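Local atomic coordinates of nitrogenase molybdenum-iron protein beta chain (Clostridium pasteurianum, PDB entry 4WES), a protein that forms, with the alpha chain, the molybdenum-iron component of nitrogenase, which reduces dinitrogen to ammonium, and shares in binding its [8Fe-7S] cluster. Residues H41-Q46 against S82-A87; G144-G149 against L318-E323; P176-P181 against F409-M414. All blocks are in the same frame, centred on the assembly; numbering follows the deposited sequence.

Contact 1 (H41-Q46 against S82-A87); sequences HSHGSQ and SNIKTA. With CLF (Fe(8)-S(7) cluster), chain H.
The imidazole of His41 reaches from strand 38-43 to the helix that holds Ala87 and Ile84, one turn apart. Its CE1 lies 3.7 Å from Ala87 CB, and NE2 comes within 4.0 Å of Ile84 CG1, the ring standing obliquely to both. Both ring nitrogens are hydrogen-bonded, ND1 to Ser67 OG and NE2 to Ser69 OG. Residues 41-43 and the helical segment 82-87 run nearly antiparallel (162°), their axes 10.1 Å apart at closest, the way a helix covers a parallel sheet in an alpha/beta domain. Two residues on, His43 crosses Ile84 at about a right angle. CG is anti to the backbone N (chi1 -178°), and this carries a ring whose CB does not itself face the helix over to it: ND1 approaches Ile84 CB at 3.7 Å and CE1 sits 4.1 Å from Ile84 CG2. Ile84 CD1 touches both imidazoles, 3.8 Å from His43 ND1 and 4.1 Å from His41 CD2. The buried His43 ring hydrogen-bonds through NE2 to Asp113 and through ND1 to the same Ser69 OG that serves His41. From Gly44 on, the chain leaves the helix, and Ser45 OG comes 3.1 Å from S2A of the Fe(8)-S(7) cluster.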
loop_
_atom_site.group_PDB
_atom_site.type_symbol
_atom_site.label_atom_id
_atom_site.label_comp_id
_atom_site.label_asym_id
_atom_site.label_seq_id
_atom_site.Cartn_x
_atom_site.Cartn_y
_atom_site.Cartn_z
ATOM N N HIS B 41 1.054 15.449 -32.824
ATOM C CA HIS B 41 0.048 16.278 -33.464
ATOM C C HIS B 41 -1.185 15.479 -33.762
ATOM O O HIS B 41 -1.126 14.436 -34.416
ATOM C CB HIS B 41 0.567 16.868 -34.776
ATOM C CG HIS B 41 -0.399 17.798 -35.412
ATOM N ND1 HIS B 41 -0.582 19.088 -34.975
ATOM C CD2 HIS B 41 -1.328 17.578 -36.379
ATOM C CE1 HIS B 41 -1.553 19.632 -35.678
ATOM N NE2 HIS B 41 -2.017 18.747 -36.539
ATOM N N SER B 42 -2.320 15.962 -33.241
ATOM C CA SER B 42 -3.613 15.321 -33.429
ATOM C C SER B 42 -4.354 15.963 -34.585
ATOM O O SER B 42 -4.787 17.115 -34.517
ATOM C CB SER B 42 -4.402 15.490 -32.146
ATOM O OG SER B 42 -5.693 14.901 -32.254
ATOM N N HIS B 43 -4.474 15.225 -35.693
ATOM C CA HIS B 43 -5.111 15.767 -36.873
ATOM C C HIS B 43 -6.626 15.461 -36.841
ATOM O O HIS B 43 -7.089 14.410 -37.277
ATOM C CB HIS B 43 -4.442 15.184 -38.133
ATOM C CG HIS B 43 -4.995 15.717 -39.404
ATOM N ND1 HIS B 43 -4.875 17.040 -39.770
ATOM C CD2 HIS B 43 -5.637 15.092 -40.413
ATOM C CE1 HIS B 43 -5.432 17.200 -40.954
ATOM N NE2 HIS B 43 -5.894 16.033 -41.372
ATOM N N GLY B 44 -7.374 16.380 -36.275
ATOM C CA GLY B 44 -8.801 16.240 -36.094
ATOM C C GLY B 44 -9.364 17.477 -35.423
ATOM O O GLY B 44 -8.735 18.515 -35.363
ATOM N N SER B 45 -10.581 17.336 -34.889
ATOM C CA SER B 45 -11.137 18.363 -34.041
ATOM C C SER B 45 -10.405 18.351 -32.702
ATOM O O SER B 45 -9.958 17.300 -32.224
ATOM C CB SER B 45 -12.656 18.124 -33.866
ATOM O OG SER B 45 -13.190 18.950 -32.855
ATOM N N GLN B 46 -10.222 19.537 -32.129
ATOM C CA GLN B 46 -9.370 19.730 -30.956
ATOM C C GLN B 46 -9.866 19.083 -29.695
ATOM O O GLN B 46 -9.088 18.915 -28.752
ATOM C CB GLN B 46 -9.133 21.230 -30.706
ATOM C CG GLN B 46 -10.397 21.952 -30.224
ATOM C CD GLN B 46 -10.506 23.378 -30.644
ATOM O OE1 GLN B 46 -9.535 23.998 -31.128
ATOM N NE2 GLN B 46 -11.676 23.954 -30.408
ATOM N N SER B 82 -5.688 22.134 -45.329
ATOM C CA SER B 82 -5.295 23.522 -45.018
ATOM C C SER B 82 -4.931 23.639 -43.540
ATOM O O SER B 82 -3.967 24.324 -43.183
ATOM C CB SER B 82 -6.385 24.524 -45.364
ATOM O OG SER B 82 -7.569 24.222 -44.632
ATOM N N ASN B 83 -5.701 22.971 -42.687
ATOM C CA ASN B 83 -5.454 23.053 -41.254
ATOM C C ASN B 83 -4.078 22.528 -40.859
ATOM O O ASN B 83 -3.393 23.158 -40.068
ATOM C CB ASN B 83 -6.473 22.249 -40.456
ATOM C CG ASN B 83 -7.866 22.718 -40.660
ATOM O OD1 ASN B 83 -8.359 22.611 -41.808
ATOM N ND2 ASN B 83 -8.549 23.189 -39.593
ATOM N N ILE B 84 -3.697 21.361 -41.383
ATOM C CA ILE B 84 -2.441 20.801 -40.966
ATOM C C ILE B 84 -1.268 21.601 -41.551
ATOM O O ILE B 84 -0.252 21.735 -40.912
ATOM C CB ILE B 84 -2.326 19.298 -41.241
ATOM C CG1 ILE B 84 -1.161 18.717 -40.426
ATOM C CG2 ILE B 84 -2.164 18.989 -42.730
ATOM C CD1 ILE B 84 -1.108 17.223 -40.417
ATOM N N LYS B 85 -1.438 22.159 -42.748
ATOM C CA LYS B 85 -0.390 23.000 -43.334
ATOM C C LYS B 85 -0.164 24.262 -42.507
ATOM O O LYS B 85 0.957 24.667 -42.224
ATOM C CB LYS B 85 -0.747 23.328 -44.778
ATOM C CG LYS B 85 -0.673 22.117 -45.673
ATOM C CD LYS B 85 -1.220 22.482 -47.045
ATOM C CE LYS B 85 -1.472 21.260 -47.871
ATOM N NZ LYS B 85 -1.983 21.698 -49.197
ATOM N N THR B 86 -1.250 24.874 -42.060
ATOM C CA THR B 86 -1.161 26.017 -41.158
ATOM C C THR B 86 -0.566 25.608 -39.827
ATOM O O THR B 86 0.292 26.308 -39.280
ATOM C CB THR B 86 -2.549 26.626 -40.914
ATOM O OG1 THR B 86 -3.028 27.132 -42.175
ATOM C CG2 THR B 86 -2.536 27.709 -39.874
ATOM N N ALA B 87 -0.996 24.468 -39.305
ATOM C CA ALA B 87 -0.462 24.018 -38.025
ATOM C C ALA B 87 1.045 23.864 -38.028
ATOM O O ALA B 87 1.719 24.341 -37.128
ATOM C CB ALA B 87 -1.091 22.696 -37.611
HETATM FE FE1 CLF H . -14.882 14.570 -31.909
HETATM FE FE2 CLF H . -12.994 14.316 -30.295
HETATM FE FE3 CLF H . -15.133 15.848 -29.450
HETATM FE FE4 CLF H . -15.290 13.156 -29.740
HETATM S S1 CLF H . -13.940 12.407 -31.561
HETATM S S2A CLF H . -13.611 16.363 -31.124
HETATM S S4A CLF H . -14.013 14.281 -28.225
HETATM S S3A CLF H . -16.803 14.686 -30.592
HETATM FE FE5 CLF H . -14.025 10.025 -29.039
HETATM FE FE6 CLF H . -12.707 9.149 -32.291
HETATM FE FE7 CLF H . -11.527 9.202 -29.808
HETATM FE FE8 CLF H . -11.849 11.719 -30.701
HETATM S S2B CLF H . -13.572 8.298 -30.345
HETATM S S3B CLF H . -10.663 10.095 -31.763
HETATM S S4B CLF H . -12.039 11.032 -28.496
#

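Contact 2 (G144-G149 against L318-E323); sequences GSHVTG and LGDPDE
Asp320, which follows Gly319 at the end of strand 314-318, meets His146 and Val147 at the start of helix 146-161. Its CG stands anti to the carbonyl carbon and beside the backbone N (chi1 -65°), which turns the carboxylate to His146. Carboxylate and imidazole come from opposite directions, and His146 NE2 donates to Asp320 OD2 over 2.8 Å with an N-H...O angle of 159°. The oxygen lies close to the ring plane, at the imidazole edge, but the ring nitrogen approaches it on the syn side from 33° out of the carboxylate plane, the two flat groups being well turned against each other. This is a buried histidine-carboxylate hydrogen bond. ND1 accepts from the backbone N-H of Thr22, consistent with the proton on NE2, and bonds at both nitrogens fix the rotation of the imidazole. Val147 is modelled in two conformers; in the one described, CG2 packs against the flank of the same carboxylate, 3.7 Å from Asp320 CG. The elements joined are the N-terminal ends of two helices, 146-161 and 321-333. In the first, Ser145 and Thr148 form a capping box: Ser145 OG accepts from Val147 N and Thr148 OG1 from Ser145 N. Asp320 holds the N-cap position of the second, yet its side chain makes no capping bond. Pro321 opens the helix, its CD 4.2 Å from Val147 CG2 of that conformer in a looser apolar contact. Asp322 points its carboxylate to the backbone N-H groups of Tyr244 and Ala245. Glu323 folds back, its OE2 taking Asp320 N at 2.8 Å in a nearly straight bond, while OE1 forms a salt bridge with Lys424.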
loop_
_atom_site.group_PDB
_atom_site.type_symbol
_atom_site.label_atom_id
_atom_site.label_comp_id
_atom_site.label_asym_id
_atom_site.label_seq_id
_atom_site.Cartn_x
_atom_site.Cartn_y
_atom_site.Cartn_z
ATOM N N GLY B 144 -10.119 -1.012 -33.014
ATOM C CA GLY B 144 -9.187 -1.354 -31.938
ATOM C C GLY B 144 -9.348 -0.483 -30.727
ATOM O O GLY B 144 -10.474 -0.164 -30.325
ATOM N N SER B 145 -8.225 -0.136 -30.116
ATOM C CA SER B 145 -8.169 0.638 -28.896
ATOM C C SER B 145 -6.911 1.489 -28.908
ATOM O O SER B 145 -6.154 1.531 -29.867
ATOM C CB SER B 145 -8.146 -0.262 -27.670
ATOM O OG SER B 145 -6.872 -0.923 -27.596
ATOM N N HIS B 146 -6.675 2.158 -27.776
ATOM C CA HIS B 146 -5.436 2.896 -27.568
ATOM C C HIS B 146 -4.211 2.009 -27.772
ATOM O O HIS B 146 -3.145 2.514 -28.188
ATOM C CB HIS B 146 -5.447 3.519 -26.164
ATOM C CG HIS B 146 -5.539 2.523 -25.070
ATOM N ND1 HIS B 146 -6.701 1.844 -24.770
ATOM C CD2 HIS B 146 -4.587 2.060 -24.227
ATOM C CE1 HIS B 146 -6.442 1.001 -23.793
ATOM N NE2 HIS B 146 -5.175 1.124 -23.434
ATOM N N VAL B 147 -4.297 0.706 -27.515
ATOM C CA VAL B 147 -3.169 -0.185 -27.763
ATOM C C VAL B 147 -2.850 -0.203 -29.260
ATOM O O VAL B 147 -1.680 -0.145 -29.683
ATOM C CB VAL B 147 -3.483 -1.591 -27.250
ATOM C CG1 VAL B 147 -2.406 -2.586 -27.668
ATOM C CG2 VAL B 147 -3.665 -1.556 -25.706
ATOM N N THR B 148 -3.884 -0.300 -30.081
ATOM C CA THR B 148 -3.726 -0.292 -31.533
ATOM C C THR B 148 -3.131 1.019 -31.993
ATOM O O THR B 148 -2.327 1.060 -32.939
ATOM C CB THR B 148 -5.094 -0.508 -32.186
ATOM O OG1 THR B 148 -5.909 -1.373 -31.394
ATOM C CG2 THR B 148 -4.944 -1.057 -33.582
ATOM N N GLY B 149 -3.506 2.126 -31.363
ATOM C CA GLY B 149 -2.952 3.422 -31.690
ATOM C C GLY B 149 -1.453 3.499 -31.442
ATOM O O GLY B 149 -0.686 4.029 -32.273
ATOM N N LEU B 318 -8.908 -6.752 -15.248
ATOM C CA LEU B 318 -9.310 -6.065 -16.460
ATOM C C LEU B 318 -8.180 -5.192 -16.918
ATOM O O LEU B 318 -7.583 -4.474 -16.114
ATOM C CB LEU B 318 -10.521 -5.106 -16.286
ATOM C CG LEU B 318 -11.813 -5.723 -15.811
ATOM C CD1 LEU B 318 -11.902 -5.660 -14.299
ATOM C CD2 LEU B 318 -12.995 -5.024 -16.510
ATOM N N GLY B 319 -7.930 -5.159 -18.226
ATOM C CA GLY B 319 -6.946 -4.237 -18.783
ATOM C C GLY B 319 -6.585 -4.537 -20.201
ATOM O O GLY B 319 -7.393 -5.079 -20.965
ATOM N N ASP B 320 -5.383 -4.141 -20.570
ATOM C CA ASP B 320 -4.934 -4.220 -21.938
ATOM C C ASP B 320 -4.347 -5.612 -22.202
ATOM O O ASP B 320 -3.840 -6.288 -21.300
ATOM C CB ASP B 320 -3.920 -3.101 -22.189
ATOM C CG ASP B 320 -4.519 -1.744 -22.075
ATOM O OD1 ASP B 320 -5.753 -1.602 -22.253
ATOM O OD2 ASP B 320 -3.762 -0.766 -21.843
ATOM N N PRO B 321 -4.404 -6.092 -23.463
ATOM C CA PRO B 321 -4.215 -7.529 -23.653
ATOM C C PRO B 321 -2.826 -8.023 -23.316
ATOM O O PRO B 321 -2.675 -9.083 -22.689
ATOM C CB PRO B 321 -4.545 -7.767 -25.134
ATOM C CG PRO B 321 -5.213 -6.570 -25.620
ATOM C CD PRO B 321 -4.965 -5.437 -24.651
ATOM N N ASP B 322 -1.769 -7.311 -23.743
ATOM C CA ASP B 322 -0.426 -7.829 -23.512
ATOM C C ASP B 322 -0.145 -7.974 -22.010
ATOM O O ASP B 322 0.356 -8.998 -21.544
ATOM C CB ASP B 322 0.642 -6.936 -24.149
ATOM C CG ASP B 322 0.511 -6.790 -25.671
ATOM O OD1 ASP B 322 0.203 -7.800 -26.340
ATOM O OD2 ASP B 322 0.735 -5.646 -26.156
ATOM N N GLU B 323 -0.442 -6.906 -21.267
ATOM C CA GLU B 323 -0.186 -6.885 -19.830
ATOM C C GLU B 323 -1.046 -7.884 -19.074
ATOM O O GLU B 323 -0.586 -8.521 -18.125
ATOM C CB GLU B 323 -0.436 -5.433 -19.274
ATOM C CG GLU B 323 -1.907 -4.969 -19.316
ATOM C CD GLU B 323 -2.257 -3.509 -18.875
ATOM O OE1 GLU B 323 -1.229 -2.771 -18.653
ATOM O OE2 GLU B 323 -3.563 -3.178 -18.641
#

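Contact 3 (P176-P181 against F409-M414); sequences PGFVGP and FGFPIM
Two loops that leave the C-terminal ends of parallel strands, one after strand 172-175 and the other after strand 406-408, meet through a single T-shaped pair of phenylalanines. The strands belong to different parallel sheets, so the contact bridges two alpha/beta units of the chain. Phe178 presents its edge and Phe411 its face: the ring planes stand at 90° and the centroids are 5.3 Å apart. CZ of Phe178 leads, 3.8 Å from Phe411 CD2, and CE2 follows beside it, 3.9 Å from Phe411 CB. The edge therefore falls toward the rim of the Phe411 ring, on the side carrying CG and CD2, and not over its centre. Phe178 is the central residue of an inverse gamma turn, which swings the backbone sharply at this point. With CG anti to the backbone N (chi1 -176°), the ring extends from the turn toward the other loop. The same ring is met by His146 and, edge to face, by Tyr30, which makes it part of a cluster of aromatic side chains; the ring of His59 also meets that of Phe411. In the second loop, a cis peptide bond links Phe411 to Pro412, and the proline ring lies over the phenylalanine before it. Phe411 is thus sandwiched, with Pro412 CB 4.0 Å above one face and Phe178 CZ against the opposite one.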
loop_
_atom_site.group_PDB
_atom_site.type_symbol
_atom_site.label_atom_id
_atom_site.label_comp_id
_atom_site.label_asym_id
_atom_site.label_seq_id
_atom_site.Cartn_x
_atom_site.Cartn_y
_atom_site.Cartn_z
ATOM N N PRO B 176 9.015 -1.968 -26.477
ATOM C CA PRO B 176 8.625 -2.426 -25.152
ATOM C C PRO B 176 7.117 -2.592 -24.954
ATOM O O PRO B 176 6.684 -2.977 -23.876
ATOM C CB PRO B 176 9.177 -1.338 -24.250
ATOM C CG PRO B 176 9.027 -0.103 -25.073
ATOM C CD PRO B 176 9.420 -0.551 -26.469
ATOM N N GLY B 177 6.335 -2.218 -25.954
ATOM C CA GLY B 177 4.909 -2.229 -25.856
ATOM C C GLY B 177 4.343 -1.037 -25.094
ATOM O O GLY B 177 5.045 -0.084 -24.755
ATOM N N PHE B 178 3.025 -1.098 -24.856
ATOM C CA PHE B 178 2.312 -0.029 -24.167
ATOM C C PHE B 178 2.463 -0.240 -22.673
ATOM O O PHE B 178 1.548 -0.683 -21.975
ATOM C CB PHE B 178 0.862 0.042 -24.644
ATOM C CG PHE B 178 0.102 1.178 -24.043
ATOM C CD1 PHE B 178 0.393 2.467 -24.368
ATOM C CD2 PHE B 178 -0.902 0.963 -23.062
ATOM C CE1 PHE B 178 -0.311 3.548 -23.777
ATOM C CE2 PHE B 178 -1.564 2.027 -22.506
ATOM C CZ PHE B 178 -1.260 3.314 -22.870
ATOM N N VAL B 179 3.653 0.078 -22.190
ATOM C CA VAL B 179 4.044 -0.047 -20.813
ATOM C C VAL B 179 4.493 1.313 -20.341
ATOM O O VAL B 179 4.790 2.185 -21.156
ATOM C CB VAL B 179 5.122 -1.124 -20.569
ATOM C CG1 VAL B 179 4.622 -2.488 -21.044
ATOM C CG2 VAL B 179 6.424 -0.781 -21.269
ATOM N N GLY B 180 4.592 1.505 -19.038
ATOM C CA GLY B 180 4.956 2.798 -18.501
ATOM C C GLY B 180 6.442 3.081 -18.540
ATOM O O GLY B 180 7.261 2.178 -18.736
ATOM N N PRO B 181 6.818 4.328 -18.298
ATOM C CA PRO B 181 8.242 4.703 -18.277
ATOM C C PRO B 181 9.039 3.907 -17.264
ATOM O O PRO B 181 10.216 3.631 -17.514
ATOM C CB PRO B 181 8.208 6.211 -18.005
ATOM C CG PRO B 181 6.861 6.478 -17.398
ATOM C CD PRO B 181 5.939 5.482 -18.030
ATOM N N PHE B 409 -3.458 -1.095 -11.584
ATOM C CA PHE B 409 -2.546 -1.668 -12.581
ATOM C C PHE B 409 -2.969 -1.181 -13.947
ATOM O O PHE B 409 -4.166 -1.038 -14.215
ATOM C CB PHE B 409 -2.672 -3.195 -12.477
ATOM C CG PHE B 409 -1.823 -3.984 -13.435
ATOM C CD1 PHE B 409 -0.586 -4.426 -13.056
ATOM C CD2 PHE B 409 -2.296 -4.310 -14.673
ATOM C CE1 PHE B 409 0.193 -5.185 -13.933
ATOM C CE2 PHE B 409 -1.536 -5.066 -15.548
ATOM C CZ PHE B 409 -0.292 -5.498 -15.186
ATOM N N GLY B 410 -2.017 -0.906 -14.821
ATOM C CA GLY B 410 -2.331 -0.544 -16.196
ATOM C C GLY B 410 -2.641 0.920 -16.360
ATOM O O GLY B 410 -1.936 1.777 -15.842
ATOM N N PHE B 411 -3.682 1.225 -17.139
ATOM C CA PHE B 411 -3.893 2.579 -17.647
ATOM C C PHE B 411 -5.376 2.867 -17.827
ATOM O O PHE B 411 -6.062 2.032 -18.421
ATOM C CB PHE B 411 -3.189 2.716 -19.015
ATOM C CG PHE B 411 -3.432 4.038 -19.707
ATOM C CD1 PHE B 411 -2.732 5.149 -19.363
ATOM C CD2 PHE B 411 -4.337 4.132 -20.728
ATOM C CE1 PHE B 411 -2.972 6.366 -19.997
ATOM C CE2 PHE B 411 -4.577 5.302 -21.376
ATOM C CZ PHE B 411 -3.918 6.431 -20.996
ATOM N N PRO B 412 -5.839 4.044 -17.422
ATOM C CA PRO B 412 -5.127 5.048 -16.628
ATOM C C PRO B 412 -5.298 4.831 -15.126
ATOM O O PRO B 412 -6.364 4.414 -14.669
ATOM C CB PRO B 412 -5.794 6.357 -17.070
ATOM C CG PRO B 412 -7.166 5.974 -17.380
ATOM C CD PRO B 412 -7.154 4.548 -17.870
ATOM N N ILE B 413 -4.229 5.149 -14.389
ATOM C CA ILE B 413 -4.246 5.199 -12.932
ATOM C C ILE B 413 -4.120 6.678 -12.601
ATOM O O ILE B 413 -3.051 7.267 -12.800
ATOM C CB ILE B 413 -3.105 4.386 -12.300
ATOM C CG1 ILE B 413 -3.174 2.906 -12.720
ATOM C CG2 ILE B 413 -3.153 4.539 -10.807
ATOM C CD1 ILE B 413 -1.923 2.144 -12.337
ATOM N N MET B 414 -5.217 7.272 -12.121
ATOM C CA MET B 414 -5.343 8.736 -12.050
ATOM C C MET B 414 -5.547 9.222 -10.617
ATOM O O MET B 414 -5.804 10.414 -10.445
ATOM C CB MET B 414 -6.514 9.221 -12.907
ATOM C CG MET B 414 -6.335 8.834 -14.367
ATOM S SD MET B 414 -7.627 9.417 -15.457
ATOM C CE MET B 414 -9.015 8.406 -14.955
#

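Overall arrangement
Contacts 2 and 3 touch and form one packed region, with centres 10 Å apart and segments that alternate along the chain. Phe178 joins them: its CE2 lies 3.5 Å from His146 CD2 and its CD2 3.6 Å from Asp320 OD2, so the ring that meets Phe411 also packs on the histidine-carboxylate pair. A second junction brings Glu323 OE1 to 3.5 Å from Gly410 CA. Contact 1 closes earlier in the chain and stands apart, its centre 26 Å from that of contact 2 and 27 Å from that of contact 3. Only contact 1 reaches the Fe(8)-S(7) pocket, through Ser45; the side chains of His146 and Phe411 stop about 9 and 12 Å from the cluster.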